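Long-range contact in fiber protein (Human adenovirus 16, PDB 3CNC), which makes up the viral fiber, whose trimeric knob probably attaches the virus to CD46 on host cells: residues Q85-N96 with M183-N194. Sequence-based numbering, arbitrary orientation.
Sequences QVTIDVNLAFDN and MAYAMNFSWSLN
Leu92 and Met187 form one of five hydrogen-bonded pairs between antiparallel strands 85-94 and 185-194, and their side chains run alongside each other into the core. Followed outward, Leu92 begins with CB 3.1 Å from Met187 O; CG lies farther from that oxygen, and the CD2 branch ends against Met187 CE (3.6 Å) and the Phe189 ring atom CE1 (4.1 Å). Met187 CG is anti to the backbone N (chi1 -174°), and a bend at chi3 brings CE to Leu92 CD2. Leu55 of strand 51-60 touches Leu92, Met187 and Phe189. Farther along this face Val90 CG2 sits at the edge of the Trp191 indole, 3.6 Å from CZ3. On the other face, Asn188 OD1 turns back to the neighbouring strand and accepts a bond from Leu92 N (3.3 Å), whose bond to Met187 O is weak. At Phe94 the pairing changes: Phe94 O takes Ala184 N in the carbonyl plane (2.8 Å) and Tyr185 N from above it (3.2 Å), a classic beta bulge. Met183 SD then packs on Ala93 CB. Within the chain, strand 85-94 is an outermost strand of a four-stranded antiparallel sheet, its apolar face packed on the second sheet of the fiber-knob beta-sandwich.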
ATOM      1  N   GLN A  85       2.570 -18.203  19.957  1.00 72.29           N
ATOM      2  CA  GLN A  85       2.834 -18.599  18.579  1.00 72.29           C
ATOM      3  C   GLN A  85       1.550 -19.093  17.940  1.00 72.29           C
ATOM      4  O   GLN A  85       1.064 -20.175  18.262  1.00 72.29           O
ATOM      5  CB  GLN A  85       3.905 -19.688  18.539  1.00105.96           C
ATOM      6  CG  GLN A  85       5.274 -19.183  18.951  1.00105.96           C
ATOM      7  CD  GLN A  85       6.335 -20.256  18.891  1.00105.96           C
ATOM      8  OE1 GLN A  85       6.472 -20.950  17.885  1.00105.96           O
ATOM      9  NE2 GLN A  85       7.103 -20.396  19.970  1.00105.96           N
ATOM     10  N   VAL A  86       0.999 -18.287  17.037  1.00 59.52           N
ATOM     11  CA  VAL A  86      -0.249 -18.634  16.372  1.00 59.52           C
ATOM     12  C   VAL A  86      -0.217 -18.320  14.883  1.00 59.52           C
ATOM     13  O   VAL A  86       0.474 -17.406  14.431  1.00 59.52           O
ATOM     14  CB  VAL A  86      -1.438 -17.864  16.993  1.00 64.99           C
ATOM     15  CG1 VAL A  86      -2.748 -18.407  16.449  1.00 64.99           C
ATOM     16  CG2 VAL A  86      -1.399 -17.963  18.506  1.00 64.99           C
ATOM     17  N   THR A  87      -0.965 -19.097  14.115  1.00 63.83           N
ATOM     18  CA  THR A  87      -1.044 -18.878  12.683  1.00 63.83           C
ATOM     19  C   THR A  87      -2.491 -19.044  12.292  1.00 63.83           C
ATOM     20  O   THR A  87      -3.082 -20.097  12.509  1.00 63.83           O
ATOM     21  CB  THR A  87      -0.184 -19.885  11.881  1.00 56.04           C
ATOM     22  OG1 THR A  87       1.207 -19.665  12.158  1.00 56.04           O
ATOM     23  CG2 THR A  87      -0.422 -19.704  10.387  1.00 56.04           C
ATOM     24  N   ILE A  88      -3.060 -17.981  11.736  1.00 53.42           N
ATOM     25  CA  ILE A  88      -4.444 -17.976  11.292  1.00 53.42           C
ATOM     26  C   ILE A  88      -4.488 -18.053   9.767  1.00 53.42           C
ATOM     27  O   ILE A  88      -3.720 -17.386   9.074  1.00 53.42           O
ATOM     28  CB  ILE A  88      -5.146 -16.700  11.759  1.00 53.03           C
ATOM     29  CG1 ILE A  88      -5.048 -16.613  13.282  1.00 53.03           C
ATOM     30  CG2 ILE A  88      -6.591 -16.680  11.270  1.00 53.03           C
ATOM     31  CD1 ILE A  88      -5.443 -15.279  13.831  1.00 53.03           C
ATOM     32  N   ASP A  89      -5.394 -18.871   9.248  1.00 53.54           N
ATOM     33  CA  ASP A  89      -5.519 -19.041   7.810  1.00 53.54           C
ATOM     34  C   ASP A  89      -6.918 -18.794   7.343  1.00 53.54           C
ATOM     35  O   ASP A  89      -7.881 -19.186   7.995  1.00 53.54           O
ATOM     36  CB  ASP A  89      -5.143 -20.464   7.388  1.00 74.25           C
ATOM     37  CG  ASP A  89      -3.655 -20.703   7.380  1.00 74.25           C
ATOM     38  OD1 ASP A  89      -2.948 -20.035   6.601  1.00 74.25           O
ATOM     39  OD2 ASP A  89      -3.191 -21.568   8.145  1.00 74.25           O
ATOM     40  N   VAL A  90      -7.027 -18.138   6.199  1.00 50.82           N
ATOM     41  CA  VAL A  90      -8.307 -17.885   5.580  1.00 50.82           C
ATOM     42  C   VAL A  90      -8.023 -18.246   4.134  1.00 50.82           C
ATOM     43  O   VAL A  90      -7.217 -17.596   3.469  1.00 50.82           O
ATOM     44  CB  VAL A  90      -8.723 -16.409   5.689  1.00 44.36           C
ATOM     45  CG1 VAL A  90      -9.944 -16.152   4.829  1.00 44.36           C
ATOM     46  CG2 VAL A  90      -9.023 -16.064   7.141  1.00 44.36           C
ATOM     47  N   ASN A  91      -8.653 -19.309   3.656  1.00 50.60           N
ATOM     48  CA  ASN A  91      -8.430 -19.741   2.289  1.00 50.60           C
ATOM     49  C   ASN A  91      -9.655 -19.410   1.458  1.00 50.60           C
ATOM     50  O   ASN A  91     -10.785 -19.572   1.916  1.00 50.60           O
ATOM     51  CB  ASN A  91      -8.153 -21.249   2.258  1.00 73.15           C
ATOM     52  CG  ASN A  91      -7.132 -21.673   3.308  1.00 73.15           C
ATOM     53  OD1 ASN A  91      -6.036 -21.104   3.404  1.00 73.15           O
ATOM     54  ND2 ASN A  91      -7.489 -22.679   4.101  1.00 73.15           N
ATOM     55  N   LEU A  92      -9.425 -18.936   0.239  1.00 51.33           N
ATOM     56  CA  LEU A  92     -10.510 -18.570  -0.668  1.00 51.33           C
ATOM     57  C   LEU A  92     -10.355 -19.277  -2.015  1.00 51.33           C
ATOM     58  O   LEU A  92      -9.302 -19.187  -2.666  1.00 51.33           O
ATOM     59  CB  LEU A  92     -10.518 -17.054  -0.878  1.00 50.53           C
ATOM     60  CG  LEU A  92     -11.318 -16.145   0.063  1.00 50.53           C
ATOM     61  CD1 LEU A  92     -11.175 -16.576   1.496  1.00 50.53           C
ATOM     62  CD2 LEU A  92     -10.847 -14.709  -0.128  1.00 50.53           C
ATOM     63  N   ALA A  93     -11.400 -19.990  -2.425  1.00 51.42           N
ATOM     64  CA  ALA A  93     -11.387 -20.701  -3.698  1.00 51.42           C
ATOM     65  C   ALA A  93     -12.567 -20.217  -4.534  1.00 51.42           C
ATOM     66  O   ALA A  93     -13.697 -20.158  -4.051  1.00 51.42           O
ATOM     67  CB  ALA A  93     -11.476 -22.211  -3.459  1.00 49.61           C
ATOM     68  N   PHE A  94     -12.301 -19.867  -5.788  1.00 52.29           N
ATOM     69  CA  PHE A  94     -13.354 -19.358  -6.665  1.00 52.29           C
ATOM     70  C   PHE A  94     -13.529 -20.245  -7.898  1.00 52.29           C
ATOM     71  O   PHE A  94     -12.596 -20.921  -8.317  1.00 52.29           O
ATOM     72  CB  PHE A  94     -13.023 -17.917  -7.121  1.00 45.38           C
ATOM     73  CG  PHE A  94     -12.526 -17.004  -6.018  1.00 45.38           C
ATOM     74  CD1 PHE A  94     -11.248 -17.150  -5.487  1.00 45.38           C
ATOM     75  CD2 PHE A  94     -13.333 -15.987  -5.520  1.00 45.38           C
ATOM     76  CE1 PHE A  94     -10.780 -16.292  -4.472  1.00 45.38           C
ATOM     77  CE2 PHE A  94     -12.873 -15.122  -4.504  1.00 45.38           C
ATOM     78  CZ  PHE A  94     -11.599 -15.278  -3.982  1.00 45.38           C
ATOM     79  N   ASP A  95     -14.722 -20.237  -8.483  1.00 57.39           N
ATOM     80  CA  ASP A  95     -14.969 -21.034  -9.681  1.00 57.39           C
ATOM     81  C   ASP A  95     -14.554 -20.218 -10.920  1.00 57.39           C
ATOM     82  O   ASP A  95     -13.955 -19.153 -10.789  1.00 57.39           O
ATOM     83  CB  ASP A  95     -16.446 -21.435  -9.773  1.00 60.61           C
ATOM     84  CG  ASP A  95     -17.370 -20.241  -9.882  1.00 60.61           C
ATOM     85  OD1 ASP A  95     -16.874 -19.103  -9.996  1.00 60.61           O
ATOM     86  OD2 ASP A  95     -18.601 -20.439  -9.857  1.00 60.61           O
ATOM     87  N   ASN A  96     -14.878 -20.705 -12.113  1.00 61.80           N
ATOM     88  CA  ASN A  96     -14.499 -20.005 -13.339  1.00 61.80           C
ATOM     89  C   ASN A  96     -15.133 -18.633 -13.549  1.00 61.80           C
ATOM     90  O   ASN A  96     -14.760 -17.923 -14.483  1.00 61.80           O
ATOM     91  CB  ASN A  96     -14.760 -20.887 -14.564  1.00 83.96           C
ATOM     92  CG  ASN A  96     -16.207 -21.316 -14.680  1.00 83.96           C
ATOM     93  OD1 ASN A  96     -16.539 -22.180 -15.486  1.00 83.96           O
ATOM     94  ND2 ASN A  96     -17.078 -20.709 -13.880  1.00 83.96           N
ATOM     95  N   MET A 183     -12.706 -25.576  -9.442  1.00 57.65           N
ATOM     96  CA  MET A 183     -11.956 -24.423  -8.960  1.00 57.65           C
ATOM     97  C   MET A 183     -11.101 -23.786 -10.046  1.00 57.65           C
ATOM     98  O   MET A 183     -10.393 -24.482 -10.759  1.00 57.65           O
ATOM     99  CB  MET A 183     -11.073 -24.862  -7.798  1.00 53.49           C
ATOM    100  CG  MET A 183     -10.418 -23.740  -7.051  1.00 53.49           C
ATOM    101  SD  MET A 183      -9.635 -24.426  -5.603  1.00 53.49           S
ATOM    102  CE  MET A 183      -8.247 -23.311  -5.348  1.00 53.49           C
ATOM    103  N   ALA A 184     -11.163 -22.459 -10.155  1.00 54.93           N
ATOM    104  CA  ALA A 184     -10.399 -21.724 -11.163  1.00 54.93           C
ATOM    105  C   ALA A 184      -9.395 -20.734 -10.568  1.00 54.93           C
ATOM    106  O   ALA A 184      -8.388 -20.402 -11.206  1.00 54.93           O
ATOM    107  CB  ALA A 184     -11.357 -20.988 -12.098  1.00 60.44           C
ATOM    108  N   TYR A 185      -9.659 -20.258  -9.352  1.00 51.51           N
ATOM    109  CA  TYR A 185      -8.759 -19.301  -8.713  1.00 51.51           C
ATOM    110  C   TYR A 185      -8.623 -19.538  -7.233  1.00 51.51           C
ATOM    111  O   TYR A 185      -9.508 -20.118  -6.608  1.00 51.51           O
ATOM    112  CB  TYR A 185      -9.254 -17.875  -8.924  1.00 48.97           C
ATOM    113  CG  TYR A 185      -9.556 -17.567 -10.360  1.00 48.97           C
ATOM    114  CD1 TYR A 185     -10.828 -17.787 -10.884  1.00 48.97           C
ATOM    115  CD2 TYR A 185      -8.550 -17.122 -11.218  1.00 48.97           C
ATOM    116  CE1 TYR A 185     -11.091 -17.574 -12.229  1.00 48.97           C
ATOM    117  CE2 TYR A 185      -8.802 -16.909 -12.570  1.00 48.97           C
ATOM    118  CZ  TYR A 185     -10.072 -17.137 -13.068  1.00 48.97           C
ATOM    119  OH  TYR A 185     -10.322 -16.932 -14.404  1.00 48.97           O
ATOM    120  N   ALA A 186      -7.514 -19.070  -6.673  1.00 47.57           N
ATOM    121  CA  ALA A 186      -7.273 -19.219  -5.250  1.00 47.57           C
ATOM    122  C   ALA A 186      -6.631 -17.970  -4.683  1.00 47.57           C
ATOM    123  O   ALA A 186      -5.824 -17.315  -5.347  1.00 47.57           O
ATOM    124  CB  ALA A 186      -6.368 -20.438  -4.973  1.00 28.22           C
ATOM    125  N   MET A 187      -6.986 -17.662  -3.440  1.00 50.14           N
ATOM    126  CA  MET A 187      -6.439 -16.509  -2.734  1.00 50.14           C
ATOM    127  C   MET A 187      -6.386 -16.865  -1.250  1.00 50.14           C
ATOM    128  O   MET A 187      -7.415 -16.934  -0.594  1.00 50.14           O
ATOM    129  CB  MET A 187      -7.329 -15.288  -2.965  1.00 57.73           C
ATOM    130  CG  MET A 187      -6.776 -13.993  -2.393  1.00 57.73           C
ATOM    131  SD  MET A 187      -7.644 -12.550  -3.061  1.00 57.73           S
ATOM    132  CE  MET A 187      -8.834 -12.282  -1.857  1.00 57.73           C
ATOM    133  N   ASN A 188      -5.192 -17.101  -0.723  1.00 58.99           N
ATOM    134  CA  ASN A 188      -5.059 -17.465   0.684  1.00 58.99           C
ATOM    135  C   ASN A 188      -4.323 -16.435   1.514  1.00 58.99           C
ATOM    136  O   ASN A 188      -3.342 -15.837   1.065  1.00 58.99           O
ATOM    137  CB  ASN A 188      -4.346 -18.813   0.834  1.00 52.81           C
ATOM    138  CG  ASN A 188      -5.082 -19.928   0.140  1.00 52.81           C
ATOM    139  OD1 ASN A 188      -6.267 -19.803  -0.161  1.00 52.81           O
ATOM    140  ND2 ASN A 188      -4.392 -21.033  -0.110  1.00 52.81           N
ATOM    141  N   PHE A 189      -4.810 -16.230   2.730  1.00 52.46           N
ATOM    142  CA  PHE A 189      -4.185 -15.292   3.639  1.00 52.46           C
ATOM    143  C   PHE A 189      -3.865 -16.028   4.925  1.00 52.46           C
ATOM    144  O   PHE A 189      -4.621 -16.907   5.351  1.00 52.46           O
ATOM    145  CB  PHE A 189      -5.126 -14.139   3.984  1.00 42.81           C
ATOM    146  CG  PHE A 189      -5.641 -13.392   2.802  1.00 42.81           C
ATOM    147  CD1 PHE A 189      -6.732 -13.866   2.091  1.00 42.81           C
ATOM    148  CD2 PHE A 189      -5.046 -12.195   2.413  1.00 42.81           C
ATOM    149  CE1 PHE A 189      -7.235 -13.158   1.003  1.00 42.81           C
ATOM    150  CE2 PHE A 189      -5.537 -11.470   1.323  1.00 42.81           C
ATOM    151  CZ  PHE A 189      -6.631 -11.947   0.616  1.00 42.81           C
ATOM    152  N   SER A 190      -2.737 -15.683   5.525  1.00 50.03           N
ATOM    153  CA  SER A 190      -2.346 -16.259   6.798  1.00 50.03           C
ATOM    154  C   SER A 190      -1.631 -15.169   7.596  1.00 50.03           C
ATOM    155  O   SER A 190      -0.821 -14.420   7.048  1.00 50.03           O
ATOM    156  CB  SER A 190      -1.433 -17.491   6.622  1.00 63.61           C
ATOM    157  OG  SER A 190      -0.146 -17.157   6.143  1.00 63.61           O
ATOM    158  N   TRP A 191      -1.978 -15.069   8.876  1.00 56.41           N
ATOM    159  CA  TRP A 191      -1.387 -14.098   9.791  1.00 56.41           C
ATOM    160  C   TRP A 191      -0.554 -14.902  10.767  1.00 56.41           C
ATOM    161  O   TRP A 191      -1.010 -15.921  11.274  1.00 56.41           O
ATOM    162  CB  TRP A 191      -2.468 -13.360  10.577  1.00 45.95           C
ATOM    163  CG  TRP A 191      -3.321 -12.453   9.765  1.00 45.95           C
ATOM    164  CD1 TRP A 191      -3.263 -11.094   9.735  1.00 45.95           C
ATOM    165  CD2 TRP A 191      -4.421 -12.831   8.928  1.00 45.95           C
ATOM    166  NE1 TRP A 191      -4.266 -10.596   8.942  1.00 45.95           N
ATOM    167  CE2 TRP A 191      -4.993 -11.637   8.431  1.00 45.95           C
ATOM    168  CE3 TRP A 191      -4.981 -14.061   8.550  1.00 45.95           C
ATOM    169  CZ2 TRP A 191      -6.105 -11.632   7.576  1.00 45.95           C
ATOM    170  CZ3 TRP A 191      -6.093 -14.059   7.695  1.00 45.95           C
ATOM    171  CH2 TRP A 191      -6.641 -12.849   7.219  1.00 45.95           C
ATOM    172  N   SER A 192       0.655 -14.444  11.047  1.00 63.76           N
ATOM    173  CA  SER A 192       1.506 -15.183  11.961  1.00 63.76           C
ATOM    174  C   SER A 192       1.965 -14.388  13.174  1.00 63.76           C
ATOM    175  O   SER A 192       2.583 -13.329  13.043  1.00 63.76           O
ATOM    176  CB  SER A 192       2.722 -15.716  11.207  1.00 71.45           C
ATOM    177  OG  SER A 192       3.587 -16.409  12.080  1.00 71.45           O
ATOM    178  N   LEU A 193       1.652 -14.914  14.352  1.00 63.75           N
ATOM    179  CA  LEU A 193       2.045 -14.300  15.613  1.00 63.75           C
ATOM    180  C   LEU A 193       3.159 -15.146  16.199  1.00 63.75           C
ATOM    181  O   LEU A 193       2.948 -16.315  16.509  1.00 63.75           O
ATOM    182  CB  LEU A 193       0.872 -14.280  16.595  1.00 58.08           C
ATOM    183  CG  LEU A 193       1.214 -13.838  18.026  1.00 58.08           C
ATOM    184  CD1 LEU A 193       1.679 -12.387  18.020  1.00 58.08           C
ATOM    185  CD2 LEU A 193      -0.010 -14.006  18.937  1.00 58.08           C
ATOM    186  N   ASN A 194       4.345 -14.567  16.335  1.00 63.23           N
ATOM    187  CA  ASN A 194       5.484 -15.277  16.900  1.00 63.23           C
ATOM    188  C   ASN A 194       6.211 -14.357  17.885  1.00 63.23           C
ATOM    189  O   ASN A 194       7.261 -13.789  17.575  1.00 63.23           O
ATOM    190  CB  ASN A 194       6.436 -15.718  15.790  1.00 70.93           C
ATOM    191  CG  ASN A 194       7.600 -16.545  16.315  1.00 70.93           C
ATOM    192  OD1 ASN A 194       7.400 -17.537  17.020  1.00 70.93           O
ATOM    193  ND2 ASN A 194       8.822 -16.142  15.972  1.00 70.93           N
TER